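Local structure of lipoprotein, putative (Bacillus anthracis, 4O4A) at residues B[25-30]-B[82-87]; B[43-48]-B[117-122]; B[49-54]-B[163-168]. The protein is a putative lipoprotein of unknown function, with a DUF6843 region, that may bind lipid. All coordinates share one frame; numbering follows the deposited sequence.

Contact 1: B[25-30]-B[82-87]; sequences KETTDT and TVNDLY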
loop_
_atom_site.group_PDB
_atom_site.type_symbol
_atom_site.label_atom_id
_atom_site.label_comp_id
_atom_site.label_asym_id
_atom_site.label_seq_id
_atom_site.Cartn_x
_atom_site.Cartn_y
_atom_site.Cartn_z
ATOM N N LYS B 25 43.111 25.203 3.348
ATOM C CA LYS B 25 43.790 24.335 2.393
ATOM C C LYS B 25 43.235 22.907 2.475
ATOM O O LYS B 25 43.634 22.035 1.713
ATOM C CB LYS B 25 45.294 24.328 2.688
ATOM C CG LYS B 25 46.167 23.693 1.610
ATOM C CD LYS B 25 47.612 23.539 2.065
ATOM C CE LYS B 25 47.733 22.544 3.215
ATOM N NZ LYS B 25 49.145 22.300 3.611
ATOM N N GLU B 26 42.335 22.665 3.424
ATOM C CA GLU B 26 41.709 21.359 3.578
ATOM C C GLU B 26 40.433 21.265 2.775
ATOM O O GLU B 26 39.552 22.101 2.933
ATOM C CB GLU B 26 41.370 21.101 5.044
ATOM C CG GLU B 26 42.584 20.748 5.883
ATOM C CD GLU B 26 43.093 19.336 5.640
ATOM O OE1 GLU B 26 42.501 18.616 4.815
ATOM O OE2 GLU B 26 44.079 18.934 6.290
ATOM N N THR B 27 40.359 20.265 1.901
ATOM C CA THR B 27 39.164 19.989 1.116
ATOM C C THR B 27 38.757 18.516 1.292
ATOM O O THR B 27 39.507 17.715 1.850
ATOM C CB THR B 27 39.353 20.323 -0.381
ATOM O OG1 THR B 27 40.410 19.534 -0.916
ATOM C CG2 THR B 27 39.693 21.784 -0.583
ATOM N N THR B 28 37.573 18.162 0.812
ATOM C CA THR B 28 37.053 16.784 0.962
ATOM C C THR B 28 37.627 15.781 -0.032
ATOM O O THR B 28 37.621 14.587 0.240
ATOM C CB THR B 28 35.499 16.711 0.914
ATOM O OG1 THR B 28 35.000 17.423 -0.228
ATOM C CG2 THR B 28 34.902 17.308 2.193
ATOM N N ASP B 29 38.074 16.271 -1.187
ATOM C CA ASP B 29 38.687 15.460 -2.216
ATOM C C ASP B 29 38.156 14.045 -2.323
ATOM O O ASP B 29 38.903 13.090 -2.090
ATOM C CB ASP B 29 40.178 15.381 -1.926
ATOM C CG ASP B 29 40.828 16.720 -1.873
ATOM O OD1 ASP B 29 40.339 17.648 -2.554
ATOM O OD2 ASP B 29 41.858 16.839 -1.175
ATOM N N THR B 30 36.876 13.892 -2.640
ATOM C CA THR B 30 36.323 12.560 -2.833
ATOM C C THR B 30 35.573 12.453 -4.163
ATOM O O THR B 30 34.839 13.351 -4.546
ATOM C CB THR B 30 35.391 12.153 -1.694
ATOM O OG1 THR B 30 36.117 12.224 -0.472
ATOM C CG2 THR B 30 34.878 10.721 -1.900
ATOM N N THR B 82 36.516 21.923 2.940
ATOM C CA THR B 82 35.696 22.553 1.930
ATOM C C THR B 82 35.254 21.466 0.941
ATOM O O THR B 82 36.089 20.770 0.385
ATOM C CB THR B 82 36.470 23.655 1.198
ATOM O OG1 THR B 82 36.842 24.680 2.121
ATOM C CG2 THR B 82 35.623 24.262 0.072
ATOM N N VAL B 83 33.942 21.329 0.721
ATOM C CA VAL B 83 33.433 20.291 -0.172
ATOM C C VAL B 83 33.768 20.557 -1.625
ATOM O O VAL B 83 33.350 21.564 -2.197
ATOM C CB VAL B 83 31.909 20.126 -0.052
ATOM C CG1 VAL B 83 31.404 19.069 -1.041
ATOM C CG2 VAL B 83 31.533 19.747 1.372
ATOM N N ASN B 84 34.543 19.662 -2.218
ATOM C CA ASN B 84 34.878 19.771 -3.637
ATOM C C ASN B 84 34.747 18.387 -4.274
ATOM O O ASN B 84 35.471 18.053 -5.186
ATOM C CB ASN B 84 36.295 20.298 -3.818
ATOM C CG ASN B 84 37.320 19.313 -3.336
ATOM O OD1 ASN B 84 37.039 18.525 -2.424
ATOM N ND2 ASN B 84 38.502 19.328 -3.941
ATOM N N ASP B 85 33.766 17.616 -3.835
ATOM C CA ASP B 85 33.583 16.262 -4.334
ATOM C C ASP B 85 33.062 16.232 -5.770
ATOM O O ASP B 85 32.420 17.165 -6.219
ATOM C CB ASP B 85 32.608 15.502 -3.438
ATOM C CG ASP B 85 33.060 15.445 -1.981
ATOM O OD1 ASP B 85 34.291 15.457 -1.710
ATOM O OD2 ASP B 85 32.166 15.360 -1.108
ATOM N N LEU B 86 33.375 15.154 -6.481
ATOM C CA LEU B 86 32.923 14.940 -7.853
ATOM C C LEU B 86 32.114 13.651 -7.900
ATOM O O LEU B 86 32.399 12.697 -7.172
ATOM C CB LEU B 86 34.108 14.844 -8.795
ATOM C CG LEU B 86 34.969 16.108 -8.880
ATOM C CD1 LEU B 86 36.208 15.860 -9.717
ATOM C CD2 LEU B 86 34.161 17.277 -9.445
ATOM N N TYR B 87 31.086 13.630 -8.733
ATOM C CA TYR B 87 30.211 12.473 -8.835
ATOM C C TYR B 87 30.125 12.003 -10.280
ATOM O O TYR B 87 30.077 12.804 -11.212
ATOM C CB TYR B 87 28.822 12.824 -8.299
ATOM C CG TYR B 87 28.836 13.486 -6.931
ATOM C CD1 TYR B 87 28.745 12.740 -5.767
ATOM C CD2 TYR B 87 28.920 14.858 -6.810
ATOM C CE1 TYR B 87 28.757 13.332 -4.508
ATOM C CE2 TYR B 87 28.925 15.468 -5.562
ATOM C CZ TYR B 87 28.845 14.697 -4.412
ATOM O OH TYR B 87 28.873 15.294 -3.158
#
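T28 and D85 meet where two loops draw together just before they become neighbouring parallel strands, 30-35 and 86-90, of the five-stranded mixed sheet. The T28 hydroxyl works in both directions: OG1 donates to OD1 of D85 at 2.6 Å, reaching it from above the carboxylate plane, and accepts the backbone N of N84 at 3.0 Å. OG1 sits between the backbone N and the carbonyl carbon (chi1 50°), a rotation that turns it across to both partners. The same D85 OD1 also takes a weak bond from T30 N, 3.2 Å away. A second grip joins D29 and N84. The N84 carboxamide receives D29 N at OD1 in its own plane, on a lone pair, with 2.8 Å between the two atoms; its ND2 donates to D29 OD1, also 2.8 Å away, nearly along that oxygen's C-O axis. Bonded at both ends, the amide has its flip state fixed, although its plane is turned 60° from that of the carboxylate. Within its own segment, T30 OG1 donates to T28 O. Around this polar cluster the backbones run nearly side by side, 20° apart. T27 and T82 form a single bridge, with T82 N bonded to E26 O and T28 N to T82 O. Beyond, D29 bonds by its backbone to S61, and T30 touches V63 of strand 60-64. Where the regular sheet begins, L86 N donates to T30 O at 3.0 Å, in the plane of that carbonyl.

Contact 2: B[43-48]-B[117-122]; sequences IVVYNV and WEFPFA
V44 and A122 form a hydrogen-bonded antiparallel pair, and V45 and F121 the non-hydrogen-bonded pair next to it, in the four-stranded mixed sheet, where strand 40-45 lies beside strand 117-126. The two short strands are 4.7 Å apart at their axes, and their N-to-C directions are 159° apart, close to antiparallel. V44 N donates to A122 O, A122 N returns a bond to V44 O at 2.9 Å, and Y46 N reaches P120 O at 2.8 Å. There the ladder stops: P120 has no N-H to return to Y46 O, and its ring CD sits beside that oxygen. N47 then turns away with a left-handed backbone, and side chains take over the pairing. With CG anti to the backbone N (chi1 -164°), the N47 amide extends along the partner strand, and ND2 donates to E118 O at 2.8 Å, almost in line with the carbonyl and in the amide's own plane. In the opposite sense, the W117 indole NE1 donates to N47 O, also 2.8 Å away and in the ring plane. Amide and indole lie nearly parallel, 14° apart. On the face carrying V45, F119 and F121, V45 CG1 packs on F119 CB at 3.8 Å, and V48 CG2 comes obliquely to F119 CD1. This face lies under helix 149-166, where V45 touches L157, F119 touches M158 and F121 touches M154. V44 lies on the other face, with A122, and touches F65. Since N47 uses its carbonyl and its amide N-H to bind two successive residues, it effectively prolongs the strand pairing past the proline, which gives N47 O and E118 O each a straight donor beyond the last backbone bond.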
loop_
_atom_site.group_PDB
_atom_site.type_symbol
_atom_site.label_atom_id
_atom_site.label_comp_id
_atom_site.label_asym_id
_atom_site.label_seq_id
_atom_site.Cartn_x
_atom_site.Cartn_y
_atom_site.Cartn_z
ATOM N N ILE B 43 25.063 4.359 0.600
ATOM C CA ILE B 43 25.694 4.278 1.889
ATOM C C ILE B 43 27.164 3.927 1.752
ATOM O O ILE B 43 27.541 3.033 0.996
ATOM C CB ILE B 43 25.014 3.232 2.778
ATOM C CG1 ILE B 43 23.523 3.550 2.939
ATOM C CG2 ILE B 43 25.693 3.187 4.130
ATOM C CD1 ILE B 43 22.743 2.574 3.802
ATOM N N VAL B 44 27.985 4.660 2.496
ATOM C CA VAL B 44 29.410 4.410 2.545
ATOM C C VAL B 44 29.726 4.134 3.990
ATOM O O VAL B 44 29.323 4.905 4.869
ATOM C CB VAL B 44 30.231 5.626 2.113
ATOM C CG1 VAL B 44 31.713 5.281 2.145
ATOM C CG2 VAL B 44 29.841 6.065 0.717
ATOM N N VAL B 45 30.408 3.037 4.263
ATOM C CA VAL B 45 30.764 2.714 5.642
ATOM C C VAL B 45 32.265 2.618 5.731
ATOM O O VAL B 45 32.894 1.905 4.954
ATOM C CB VAL B 45 30.140 1.408 6.114
ATOM C CG1 VAL B 45 30.516 1.148 7.572
ATOM C CG2 VAL B 45 28.633 1.457 5.959
ATOM N N TYR B 46 32.830 3.344 6.682
ATOM C CA TYR B 46 34.270 3.394 6.853
ATOM C C TYR B 46 34.759 2.558 8.026
ATOM O O TYR B 46 33.976 2.027 8.822
ATOM C CB TYR B 46 34.699 4.848 7.080
ATOM C CG TYR B 46 34.476 5.762 5.890
ATOM C CD1 TYR B 46 33.230 6.306 5.638
ATOM C CD2 TYR B 46 35.525 6.098 5.046
ATOM C CE1 TYR B 46 33.027 7.142 4.556
ATOM C CE2 TYR B 46 35.340 6.933 3.967
ATOM C CZ TYR B 46 34.082 7.451 3.726
ATOM O OH TYR B 46 33.898 8.303 2.662
ATOM N N ASN B 47 36.079 2.446 8.104
ATOM C CA ASN B 47 36.746 1.740 9.171
ATOM C C ASN B 47 36.300 0.287 9.299
ATOM O O ASN B 47 36.229 -0.248 10.391
ATOM C CB ASN B 47 36.523 2.477 10.484
ATOM C CG ASN B 47 37.486 2.045 11.553
ATOM O OD1 ASN B 47 38.651 1.754 11.278
ATOM N ND2 ASN B 47 37.015 2.011 12.782
ATOM N N VAL B 48 36.018 -0.347 8.170
ATOM C CA VAL B 48 35.629 -1.749 8.154
ATOM C C VAL B 48 36.887 -2.572 7.893
ATOM O O VAL B 48 37.429 -2.551 6.786
ATOM C CB VAL B 48 34.607 -2.026 7.051
ATOM C CG1 VAL B 48 34.223 -3.499 7.024
ATOM C CG2 VAL B 48 33.379 -1.158 7.256
ATOM N N TRP B 117 33.640 -1.292 18.507
ATOM C CA TRP B 117 34.206 -0.828 17.242
ATOM C C TRP B 117 33.296 0.208 16.582
ATOM O O TRP B 117 32.095 -0.016 16.437
ATOM C CB TRP B 117 34.410 -2.017 16.303
ATOM C CG TRP B 117 35.242 -1.704 15.113
ATOM C CD1 TRP B 117 34.822 -1.152 13.929
ATOM C CD2 TRP B 117 36.648 -1.940 14.971
ATOM N NE1 TRP B 117 35.884 -1.030 13.067
ATOM C CE2 TRP B 117 37.016 -1.504 13.680
ATOM C CE3 TRP B 117 37.633 -2.478 15.808
ATOM C CZ2 TRP B 117 38.325 -1.591 13.208
ATOM C CZ3 TRP B 117 38.936 -2.561 15.334
ATOM C CH2 TRP B 117 39.268 -2.119 14.044
ATOM N N GLU B 118 33.877 1.332 16.170
ATOM C CA GLU B 118 33.114 2.414 15.547
ATOM C C GLU B 118 33.244 2.433 14.039
ATOM O O GLU B 118 34.339 2.353 13.508
ATOM C CB GLU B 118 33.564 3.754 16.089
ATOM C CG GLU B 118 33.422 3.864 17.591
ATOM C CD GLU B 118 33.825 5.219 18.119
ATOM O OE1 GLU B 118 34.356 5.267 19.250
ATOM O OE2 GLU B 118 33.638 6.223 17.402
ATOM N N PHE B 119 32.105 2.524 13.363
ATOM C CA PHE B 119 32.059 2.595 11.920
ATOM C C PHE B 119 31.459 3.920 11.528
ATOM O O PHE B 119 30.251 4.107 11.656
ATOM C CB PHE B 119 31.165 1.508 11.302
ATOM C CG PHE B 119 31.588 0.098 11.609
ATOM C CD1 PHE B 119 32.602 -0.515 10.892
ATOM C CD2 PHE B 119 30.924 -0.632 12.579
ATOM C CE1 PHE B 119 32.967 -1.820 11.161
ATOM C CE2 PHE B 119 31.278 -1.939 12.852
ATOM C CZ PHE B 119 32.297 -2.537 12.138
ATOM N N PRO B 120 32.287 4.855 11.064
ATOM C CA PRO B 120 31.684 6.083 10.571
ATOM C C PRO B 120 30.947 5.768 9.285
ATOM O O PRO B 120 31.372 4.883 8.538
ATOM C CB PRO B 120 32.889 7.002 10.284
ATOM C CG PRO B 120 34.085 6.313 10.827
ATOM C CD PRO B 120 33.749 4.857 10.951
ATOM N N PHE B 121 29.873 6.490 8.997
ATOM C CA PHE B 121 29.134 6.255 7.752
ATOM C C PHE B 121 28.586 7.527 7.144
ATOM O O PHE B 121 28.522 8.581 7.791
ATOM C CB PHE B 121 27.969 5.322 8.004
ATOM C CG PHE B 121 26.976 5.859 8.995
ATOM C CD1 PHE B 121 26.004 6.747 8.600
ATOM C CD2 PHE B 121 27.021 5.471 10.327
ATOM C CE1 PHE B 121 25.094 7.245 9.510
ATOM C CE2 PHE B 121 26.113 5.967 11.241
ATOM C CZ PHE B 121 25.152 6.858 10.830
ATOM N N ALA B 122 28.166 7.405 5.889
ATOM C CA ALA B 122 27.590 8.508 5.176
ATOM C C ALA B 122 26.394 8.037 4.385
ATOM O O ALA B 122 26.420 6.975 3.758
ATOM C CB ALA B 122 28.618 9.129 4.252
#

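Contact 3: B[49-54]-B[163-168]; sequences PGAELL and ERYMNK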
loop_
_atom_site.group_PDB
_atom_site.type_symbol
_atom_site.label_atom_id
_atom_site.label_comp_id
_atom_site.label_asym_id
_atom_site.label_seq_id
_atom_site.Cartn_x
_atom_site.Cartn_y
_atom_site.Cartn_z
ATOM N N PRO B 49 37.354 -3.310 8.899
ATOM C CA PRO B 49 38.580 -4.079 8.711
ATOM C C PRO B 49 38.402 -5.216 7.716
ATOM O O PRO B 49 37.363 -5.873 7.707
ATOM C CB PRO B 49 38.871 -4.628 10.110
ATOM C CG PRO B 49 37.530 -4.711 10.764
ATOM C CD PRO B 49 36.711 -3.591 10.193
ATOM N N GLY B 50 39.417 -5.436 6.887
ATOM C CA GLY B 50 39.371 -6.482 5.872
ATOM C C GLY B 50 38.908 -5.912 4.550
ATOM O O GLY B 50 39.208 -6.457 3.490
ATOM N N ALA B 51 38.180 -4.800 4.603
ATOM C CA ALA B 51 37.705 -4.152 3.391
ATOM C C ALA B 51 38.853 -3.444 2.694
ATOM O O ALA B 51 39.899 -3.186 3.286
ATOM C CB ALA B 51 36.610 -3.157 3.714
ATOM N N GLU B 52 38.649 -3.132 1.427
ATOM C CA GLU B 52 39.668 -2.457 0.664
ATOM C C GLU B 52 39.737 -1.003 1.082
ATOM O O GLU B 52 38.766 -0.436 1.564
ATOM C CB GLU B 52 39.394 -2.602 -0.832
ATOM C CG GLU B 52 39.407 -4.053 -1.309
ATOM C CD GLU B 52 40.736 -4.777 -1.056
ATOM O OE1 GLU B 52 41.812 -4.188 -1.342
ATOM O OE2 GLU B 52 40.702 -5.952 -0.592
ATOM N N LEU B 53 40.910 -0.419 0.920
ATOM C CA LEU B 53 41.144 0.959 1.264
ATOM C C LEU B 53 40.689 1.752 0.053
ATOM O O LEU B 53 40.624 1.216 -1.054
ATOM C CB LEU B 53 42.658 1.154 1.486
ATOM C CG LEU B 53 43.172 2.056 2.588
ATOM C CD1 LEU B 53 42.410 1.783 3.863
ATOM C CD2 LEU B 53 44.670 1.870 2.814
ATOM N N LEU B 54 40.339 3.017 0.236
ATOM C CA LEU B 54 39.903 3.813 -0.910
ATOM C C LEU B 54 41.084 4.105 -1.812
ATOM O O LEU B 54 42.102 4.643 -1.359
ATOM C CB LEU B 54 39.235 5.114 -0.467
ATOM C CG LEU B 54 37.919 4.959 0.314
ATOM C CD1 LEU B 54 37.354 6.326 0.669
ATOM C CD2 LEU B 54 36.886 4.158 -0.464
ATOM N N GLU B 163 28.619 -10.113 9.487
ATOM C CA GLU B 163 28.652 -11.491 9.042
ATOM C C GLU B 163 29.860 -11.800 8.131
ATOM O O GLU B 163 30.657 -12.662 8.453
ATOM C CB GLU B 163 27.256 -11.772 8.443
ATOM C CG GLU B 163 26.900 -13.106 7.785
ATOM C CD GLU B 163 25.396 -13.215 7.478
ATOM O OE1 GLU B 163 24.632 -12.284 7.814
ATOM O OE2 GLU B 163 24.964 -14.241 6.902
ATOM N N ARG B 164 30.044 -11.048 7.054
ATOM C CA ARG B 164 31.152 -11.282 6.119
ATOM C C ARG B 164 32.523 -10.889 6.658
ATOM O O ARG B 164 33.475 -11.662 6.565
ATOM C CB ARG B 164 30.899 -10.525 4.797
ATOM C CG ARG B 164 31.794 -10.961 3.630
ATOM C CD ARG B 164 33.248 -10.529 3.735
ATOM N NE ARG B 164 34.065 -11.069 2.651
ATOM C CZ ARG B 164 34.152 -10.564 1.421
ATOM N NH1 ARG B 164 33.436 -9.500 1.059
ATOM N NH2 ARG B 164 34.946 -11.148 0.529
ATOM N N TYR B 165 32.637 -9.704 7.241
ATOM C CA TYR B 165 33.951 -9.223 7.655
ATOM C C TYR B 165 34.342 -9.606 9.074
ATOM O O TYR B 165 35.511 -9.467 9.427
ATOM C CB TYR B 165 34.091 -7.704 7.386
ATOM C CG TYR B 165 34.045 -7.341 5.913
ATOM C CD1 TYR B 165 32.883 -6.831 5.328
ATOM C CD2 TYR B 165 35.161 -7.513 5.103
ATOM C CE1 TYR B 165 32.843 -6.494 3.983
ATOM C CE2 TYR B 165 35.128 -7.181 3.762
ATOM C CZ TYR B 165 33.971 -6.674 3.208
ATOM O OH TYR B 165 33.959 -6.359 1.874
HETATM N N MSE B 166 33.429 -10.144 9.881
HETATM C CA MSE B 166 33.852 -10.497 11.247
HETATM C C MSE B 166 33.119 -11.481 12.115
HETATM O O MSE B 166 33.418 -11.509 13.295
HETATM C CB MSE B 166 34.049 -9.148 12.014
HETATM C CG MSE B 166 33.028 -7.992 11.861
HETATM SE SE MSE B 166 33.995 -6.286 11.606
HETATM C CE MSE B 166 34.758 -6.183 13.415
ATOM N N ASN B 167 32.296 -12.383 11.567
ATOM C CA ASN B 167 31.490 -13.310 12.397
ATOM C C ASN B 167 32.406 -13.978 13.460
ATOM O O ASN B 167 32.138 -13.911 14.667
ATOM C CB ASN B 167 30.737 -14.344 11.500
ATOM C CG ASN B 167 29.484 -14.960 12.165
ATOM O OD1 ASN B 167 28.422 -15.129 11.521
ATOM N ND2 ASN B 167 29.602 -15.299 13.437
ATOM N N LYS B 168 33.498 -14.583 12.993
ATOM C CA LYS B 168 34.488 -15.260 13.862
ATOM C C LYS B 168 35.856 -14.815 13.381
ATOM O O LYS B 168 36.615 -15.574 12.799
ATOM C CB LYS B 168 34.344 -16.790 13.798
ATOM C CG LYS B 168 33.069 -17.342 14.438
ATOM C CD LYS B 168 32.961 -17.015 15.931
ATOM C CE LYS B 168 34.160 -17.522 16.733
ATOM N NZ LYS B 168 34.043 -17.284 18.200
#
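Y165 and M166, at the C-terminal end of helix 149-166, rest on P49, G50 and A51 of the loop that follows strand 40-45. Van der Waals contact alone joins the two segments. Between ring and backbone, a chi1 of -65° puts CG of Y165 beside its own backbone N, and the ring reaches P49 O, G50 C and A51 N obliquely. CB stands 3.8 Å from P49 O, while CE2, one side of the ring further out, approaches A51 N at 4.0 Å. The absence of a side chain at G50 probably helps the tyrosine come near; its phi of 95° is in any case favourable for glycine. Within the helix, the aliphatic part of R164 takes one face of the same ring: its CD sits over the ring centre, 3.7 Å above the plane.

Between apolar side chains, the selenium of M166, a selenomethionine, lies 4.0 Å from CG of P49, and the two side chains cross at about a right angle. The M166 chain is bent at its second and third torsions, which brings SE near CG and CD of P49, and CE near CG. A51 CB adds a looser touch to Y165 CE2, at 4.3 Å.

Around these groups, P49 also touches W117 and M166 touches F119, both on strand 117-126, while A51 and Y165 each touch V72 of strand 70-72. The loop itself is held by hydrogen bonds from S74 OG to A51 O and from T73 OG1 to E52 O. Helix 149-166 thus packs over one face of the four-stranded sheet and its last turn reaches the loop that leaves strand 40-45: a C-terminal helix laid on a beta sheet, a two-layer helix-on-sheet packing.

Along the chain the three contacts interlock, their segments coming in the order 25-30, 43-48, 49-54, 82-87, 117-122 and 163-168. Contact 1 leads into the five-stranded sheet, whereas contact 2 pairs strands of the four-stranded sheet; their centres are about 19 Å apart and their segments do not touch. Contact 3 lies about 11 Å from contact 2 and about 26 Å from contact 1, centre to centre. Segment 49-54 directly continues 43-48, and contacts 2 and 3 merge: V48 packs on Y165, and F119 on the selenium of M166. The C-terminal helix, four-stranded sheet and loop thus form one layered unit, with the N-terminal loop joined to the other sheet.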